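Local coordinates for hypothetical protein (Bacteroides uniformis ATCC 8492, PDB 4QRL), which is of unknown function but forms a closed antiparallel beta barrel of the lipocalin-like kind, and so may bind a small ligand, at residues C90-S101 / L104-K115. Residues are numbered along the deposited sequence; the frame is centred on the assembly and turned at random.
Sequences CTFKVEDLSYSS and LEYEGTKSIFRK
K115 closes one end of this contact on the backbone of Y99 and S100. Its NZ gives a hydrogen bond to Y99 O at 2.6 Å, tilted 22° from the carbonyl plane. With CG anti to the backbone N (chi1 -166°) and bends further out, the chain of K115 curls round that carbonyl. The same NZ sits over one face of the Y99 ring, 3.9 Å from its centroid, as a cation-pi contact. D8 O, from the N-terminal part of the chain, takes a further bond from NZ. Next to it, K115 N donates to S100 O at 3.0 Å. With an alanine in place of K115, Y99 O and D8 O would probably lose their ammonium donor and the Y99 ring would be freer to turn. S101 OG gives its proton to D96 OD2 and accepts one from a water. That water also donates to F113 O, so it bridges 90-101 to strand 109-115.

At the other end, K93 and E105 form an antiparallel hydrogen-bonded pair. K93 N to E105 O and E105 N to K93 O are both 2.8 Å and in the carbonyl plane. F92 crosses L104 at about a right angle, F92 CD2 to L104 CB 3.8 Å. C90 SG lies over one face of the Y106 ring, 3.8 Å from the centroid. E105 OE2 accepts from G108 N at 2.7 Å and so braces the type I' turn from Y106 to T109. E95 OE2 stands 4.3 Å from E105 OE1, but the E95 carboxylate has a salt bridge to R103, which probably eases the repulsion. This is a hairpin in the wall of a closed lipocalin-like barrel. Main-chain pairing joins strands 89-97 and 101-106, while one lysine ammonium, shared among two carbonyls and a ring, ties the 98-100 loop to the last strand.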
loop_
_atom_site.group_PDB
_atom_site.type_symbol
_atom_site.label_atom_id
_atom_site.label_comp_id
_atom_site.label_asym_id
_atom_site.label_seq_id
_atom_site.Cartn_x
_atom_site.Cartn_y
_atom_site.Cartn_z
ATOM N N CYS A 90 1.901 5.720 7.755
ATOM C CA CYS A 90 0.442 5.701 7.657
ATOM C C CYS A 90 -0.128 4.487 8.389
ATOM O O CYS A 90 0.293 3.352 8.137
ATOM C CB CYS A 90 -0.047 5.744 6.211
ATOM S SG CYS A 90 -1.852 5.898 6.052
ATOM N N THR A 91 -1.136 4.740 9.235
ATOM C CA THR A 91 -1.861 3.691 9.926
ATOM C C THR A 91 -3.206 3.518 9.243
ATOM O O THR A 91 -4.015 4.434 9.196
ATOM C CB THR A 91 -2.002 3.963 11.417
ATOM O OG1 THR A 91 -0.687 3.956 11.968
ATOM C CG2 THR A 91 -2.885 2.882 12.116
ATOM N N PHE A 92 -3.432 2.344 8.729
ATOM C CA PHE A 92 -4.665 1.990 8.024
ATOM C C PHE A 92 -5.555 1.102 8.847
ATOM O O PHE A 92 -5.056 0.287 9.624
ATOM C CB PHE A 92 -4.313 1.201 6.736
ATOM C CG PHE A 92 -3.554 1.955 5.673
ATOM C CD1 PHE A 92 -2.167 2.016 5.693
ATOM C CD2 PHE A 92 -4.229 2.591 4.633
ATOM C CE1 PHE A 92 -1.466 2.694 4.685
ATOM C CE2 PHE A 92 -3.531 3.238 3.619
ATOM C CZ PHE A 92 -2.160 3.307 3.657
ATOM N N LYS A 93 -6.872 1.209 8.635
ATOM C CA LYS A 93 -7.839 0.267 9.171
ATOM C C LYS A 93 -7.927 -0.882 8.180
ATOM O O LYS A 93 -8.045 -0.633 6.985
ATOM C CB LYS A 93 -9.223 0.919 9.385
ATOM C CG LYS A 93 -10.278 -0.081 9.886
ATOM C CD LYS A 93 -11.252 0.522 10.886
ATOM C CE LYS A 93 -12.483 -0.331 11.045
ATOM N NZ LYS A 93 -13.443 -0.115 9.932
ATOM N N VAL A 94 -7.845 -2.124 8.661
ATOM C CA VAL A 94 -8.012 -3.304 7.833
ATOM C C VAL A 94 -9.509 -3.615 7.839
ATOM O O VAL A 94 -10.061 -4.179 8.808
ATOM C CB VAL A 94 -7.138 -4.506 8.271
ATOM C CG1 VAL A 94 -7.383 -5.721 7.369
ATOM C CG2 VAL A 94 -5.663 -4.126 8.259
ATOM N N GLU A 95 -10.172 -3.194 6.773
ATOM C CA GLU A 95 -11.618 -3.386 6.622
ATOM C C GLU A 95 -11.923 -4.800 6.208
ATOM O O GLU A 95 -12.992 -5.343 6.521
ATOM C CB GLU A 95 -12.178 -2.387 5.595
ATOM C CG GLU A 95 -12.177 -0.949 6.106
ATOM C CD GLU A 95 -13.073 -0.002 5.338
ATOM O OE1 GLU A 95 -13.424 -0.300 4.176
ATOM O OE2 GLU A 95 -13.405 1.061 5.900
ATOM N N ASP A 96 -10.990 -5.405 5.461
ATOM C CA ASP A 96 -11.162 -6.777 5.005
ATOM C C ASP A 96 -9.848 -7.426 4.770
ATOM O O ASP A 96 -8.943 -6.806 4.198
ATOM C CB ASP A 96 -11.983 -6.857 3.695
ATOM C CG ASP A 96 -12.142 -8.279 3.181
ATOM O OD1 ASP A 96 -12.893 -9.055 3.807
ATOM O OD2 ASP A 96 -11.481 -8.626 2.182
ATOM N N LEU A 97 -9.735 -8.676 5.228
ATOM C CA LEU A 97 -8.580 -9.497 4.951
ATOM C C LEU A 97 -8.995 -10.947 4.847
ATOM O O LEU A 97 -9.555 -11.509 5.784
ATOM C CB LEU A 97 -7.426 -9.331 5.957
ATOM C CG LEU A 97 -6.245 -10.330 5.833
ATOM C CD1 LEU A 97 -5.452 -10.124 4.543
ATOM C CD2 LEU A 97 -5.326 -10.256 7.059
ATOM N N SER A 98 -8.677 -11.549 3.707
ATOM C CA SER A 98 -8.819 -12.987 3.462
ATOM C C SER A 98 -7.583 -13.358 2.670
ATOM O O SER A 98 -6.821 -12.464 2.298
ATOM C CB SER A 98 -10.127 -13.306 2.730
ATOM O OG SER A 98 -10.109 -12.869 1.380
ATOM N N TYR A 99 -7.395 -14.614 2.362
ATOM C CA TYR A 99 -6.247 -15.040 1.553
ATOM C C TYR A 99 -6.203 -14.361 0.159
ATOM O O TYR A 99 -5.126 -14.220 -0.406
ATOM C CB TYR A 99 -6.296 -16.564 1.363
ATOM C CG TYR A 99 -4.997 -17.130 0.848
ATOM C CD1 TYR A 99 -3.839 -17.086 1.623
ATOM C CD2 TYR A 99 -4.920 -17.716 -0.413
ATOM C CE1 TYR A 99 -2.636 -17.611 1.155
ATOM C CE2 TYR A 99 -3.725 -18.268 -0.883
ATOM C CZ TYR A 99 -2.578 -18.183 -0.106
ATOM O OH TYR A 99 -1.397 -18.720 -0.557
ATOM N N SER A 100 -7.358 -13.966 -0.411
ATOM C CA SER A 100 -7.340 -13.383 -1.755
ATOM C C SER A 100 -7.728 -11.897 -1.810
ATOM O O SER A 100 -7.502 -11.259 -2.835
ATOM C CB SER A 100 -8.257 -14.197 -2.666
ATOM O OG SER A 100 -9.559 -14.197 -2.116
ATOM N N SER A 101 -8.271 -11.332 -0.711
ATOM C CA SER A 101 -8.766 -9.962 -0.695
ATOM C C SER A 101 -8.215 -9.141 0.484
ATOM O O SER A 101 -8.139 -9.637 1.599
ATOM C CB SER A 101 -10.290 -9.969 -0.629
ATOM O OG SER A 101 -10.787 -8.662 -0.392
ATOM N N LEU A 104 -7.913 -1.731 2.764
ATOM C CA LEU A 104 -7.309 -0.797 3.696
ATOM C C LEU A 104 -8.049 0.543 3.644
ATOM O O LEU A 104 -8.479 0.964 2.576
ATOM C CB LEU A 104 -5.810 -0.599 3.382
ATOM C CG LEU A 104 -4.904 -1.835 3.476
ATOM C CD1 LEU A 104 -3.457 -1.467 3.177
ATOM C CD2 LEU A 104 -5.032 -2.543 4.841
ATOM N N GLU A 105 -8.225 1.181 4.799
ATOM C CA GLU A 105 -8.918 2.462 4.874
ATOM C C GLU A 105 -8.098 3.455 5.664
ATOM O O GLU A 105 -7.599 3.132 6.728
ATOM C CB GLU A 105 -10.305 2.261 5.486
ATOM C CG GLU A 105 -11.188 3.504 5.535
ATOM C CD GLU A 105 -10.993 4.362 6.763
ATOM O OE1 GLU A 105 -10.742 3.807 7.858
ATOM O OE2 GLU A 105 -11.045 5.599 6.616
ATOM N N TYR A 106 -8.011 4.699 5.158
ATOM C CA TYR A 106 -7.367 5.819 5.821
ATOM C C TYR A 106 -8.107 7.112 5.451
ATOM O O TYR A 106 -8.159 7.476 4.269
ATOM C CB TYR A 106 -5.882 5.926 5.481
ATOM C CG TYR A 106 -5.246 7.141 6.134
ATOM C CD1 TYR A 106 -4.973 7.162 7.498
ATOM C CD2 TYR A 106 -4.975 8.292 5.398
ATOM C CE1 TYR A 106 -4.444 8.291 8.114
ATOM C CE2 TYR A 106 -4.446 9.430 6.005
ATOM C CZ TYR A 106 -4.179 9.423 7.363
ATOM O OH TYR A 106 -3.651 10.536 7.974
ATOM N N GLU A 107 -8.686 7.782 6.472
ATOM C CA GLU A 107 -9.430 9.042 6.368
ATOM C C GLU A 107 -10.459 8.966 5.216
ATOM O O GLU A 107 -10.452 9.812 4.333
ATOM C CB GLU A 107 -8.453 10.238 6.201
ATOM C CG GLU A 107 -7.592 10.463 7.431
ATOM C CD GLU A 107 -6.741 11.716 7.470
ATOM O OE1 GLU A 107 -6.605 12.397 6.430
ATOM O OE2 GLU A 107 -6.212 12.021 8.560
ATOM N N GLY A 108 -11.290 7.914 5.222
ATOM C CA GLY A 108 -12.355 7.693 4.237
ATOM C C GLY A 108 -11.970 7.121 2.875
ATOM O O GLY A 108 -12.861 6.738 2.103
ATOM N N THR A 109 -10.658 7.077 2.548
ATOM C CA THR A 109 -10.211 6.518 1.274
ATOM C C THR A 109 -9.863 5.044 1.448
ATOM O O THR A 109 -9.095 4.700 2.347
ATOM C CB THR A 109 -9.045 7.291 0.696
ATOM O OG1 THR A 109 -9.530 8.584 0.319
ATOM C CG2 THR A 109 -8.422 6.586 -0.551
ATOM N N LYS A 110 -10.393 4.198 0.556
ATOM C CA LYS A 110 -10.107 2.781 0.595
ATOM C C LYS A 110 -9.129 2.404 -0.512
ATOM O O LYS A 110 -9.260 2.873 -1.639
ATOM C CB LYS A 110 -11.377 1.924 0.468
ATOM C CG LYS A 110 -12.709 2.493 0.987
ATOM C CD LYS A 110 -12.816 2.645 2.478
ATOM C CE LYS A 110 -14.178 3.153 2.916
ATOM N NZ LYS A 110 -14.590 4.415 2.232
ATOM N N SER A 111 -8.165 1.541 -0.168
ATOM C CA SER A 111 -7.168 0.915 -1.044
ATOM C C SER A 111 -7.631 -0.550 -1.190
ATOM O O SER A 111 -7.641 -1.287 -0.200
ATOM C CB SER A 111 -5.784 1.015 -0.400
ATOM O OG SER A 111 -5.340 2.358 -0.319
ATOM N N ILE A 112 -8.070 -0.942 -2.385
ATOM C CA ILE A 112 -8.614 -2.290 -2.643
ATOM C C ILE A 112 -7.565 -3.169 -3.314
ATOM O O ILE A 112 -7.087 -2.807 -4.387
ATOM C CB ILE A 112 -9.880 -2.205 -3.544
ATOM C CG1 ILE A 112 -10.893 -1.069 -3.164
ATOM C CG2 ILE A 112 -10.493 -3.601 -3.777
ATOM C CD1 ILE A 112 -11.492 -1.107 -1.867
ATOM N N PHE A 113 -7.256 -4.329 -2.729
ATOM C CA PHE A 113 -6.208 -5.233 -3.280
ATOM C C PHE A 113 -6.700 -6.652 -3.531
ATOM O O PHE A 113 -7.596 -7.133 -2.841
ATOM C CB PHE A 113 -5.002 -5.383 -2.302
ATOM C CG PHE A 113 -4.361 -4.116 -1.811
ATOM C CD1 PHE A 113 -4.963 -3.353 -0.805
ATOM C CD2 PHE A 113 -3.119 -3.725 -2.284
ATOM C CE1 PHE A 113 -4.367 -2.169 -0.346
ATOM C CE2 PHE A 113 -2.510 -2.547 -1.813
ATOM C CZ PHE A 113 -3.131 -1.788 -0.834
ATOM N N ARG A 114 -6.025 -7.347 -4.475
ATOM C CA ARG A 114 -6.227 -8.772 -4.705
ATOM C C ARG A 114 -4.887 -9.429 -4.629
ATOM O O ARG A 114 -3.891 -8.832 -5.025
ATOM C CB ARG A 114 -6.922 -9.086 -6.047
ATOM C CG ARG A 114 -6.073 -8.749 -7.317
ATOM C CD ARG A 114 -6.744 -9.180 -8.622
ATOM N NE ARG A 114 -6.279 -8.369 -9.755
ATOM C CZ ARG A 114 -7.014 -8.088 -10.829
ATOM N NH1 ARG A 114 -8.246 -8.567 -10.943
ATOM N NH2 ARG A 114 -6.523 -7.322 -11.795
ATOM N N LYS A 115 -4.849 -10.658 -4.096
ATOM C CA LYS A 115 -3.606 -11.381 -3.957
ATOM C C LYS A 115 -2.997 -11.600 -5.354
ATOM O O LYS A 115 -3.722 -11.884 -6.313
ATOM C CB LYS A 115 -3.850 -12.704 -3.228
ATOM C CG LYS A 115 -2.591 -13.388 -2.734
ATOM C CD LYS A 115 -1.971 -12.647 -1.541
ATOM C CE LYS A 115 -1.602 -13.590 -0.448
ATOM N NZ LYS A 115 -2.718 -13.880 0.489
HETATM O O HOH W 1 -10.438 -6.542 -2.024
#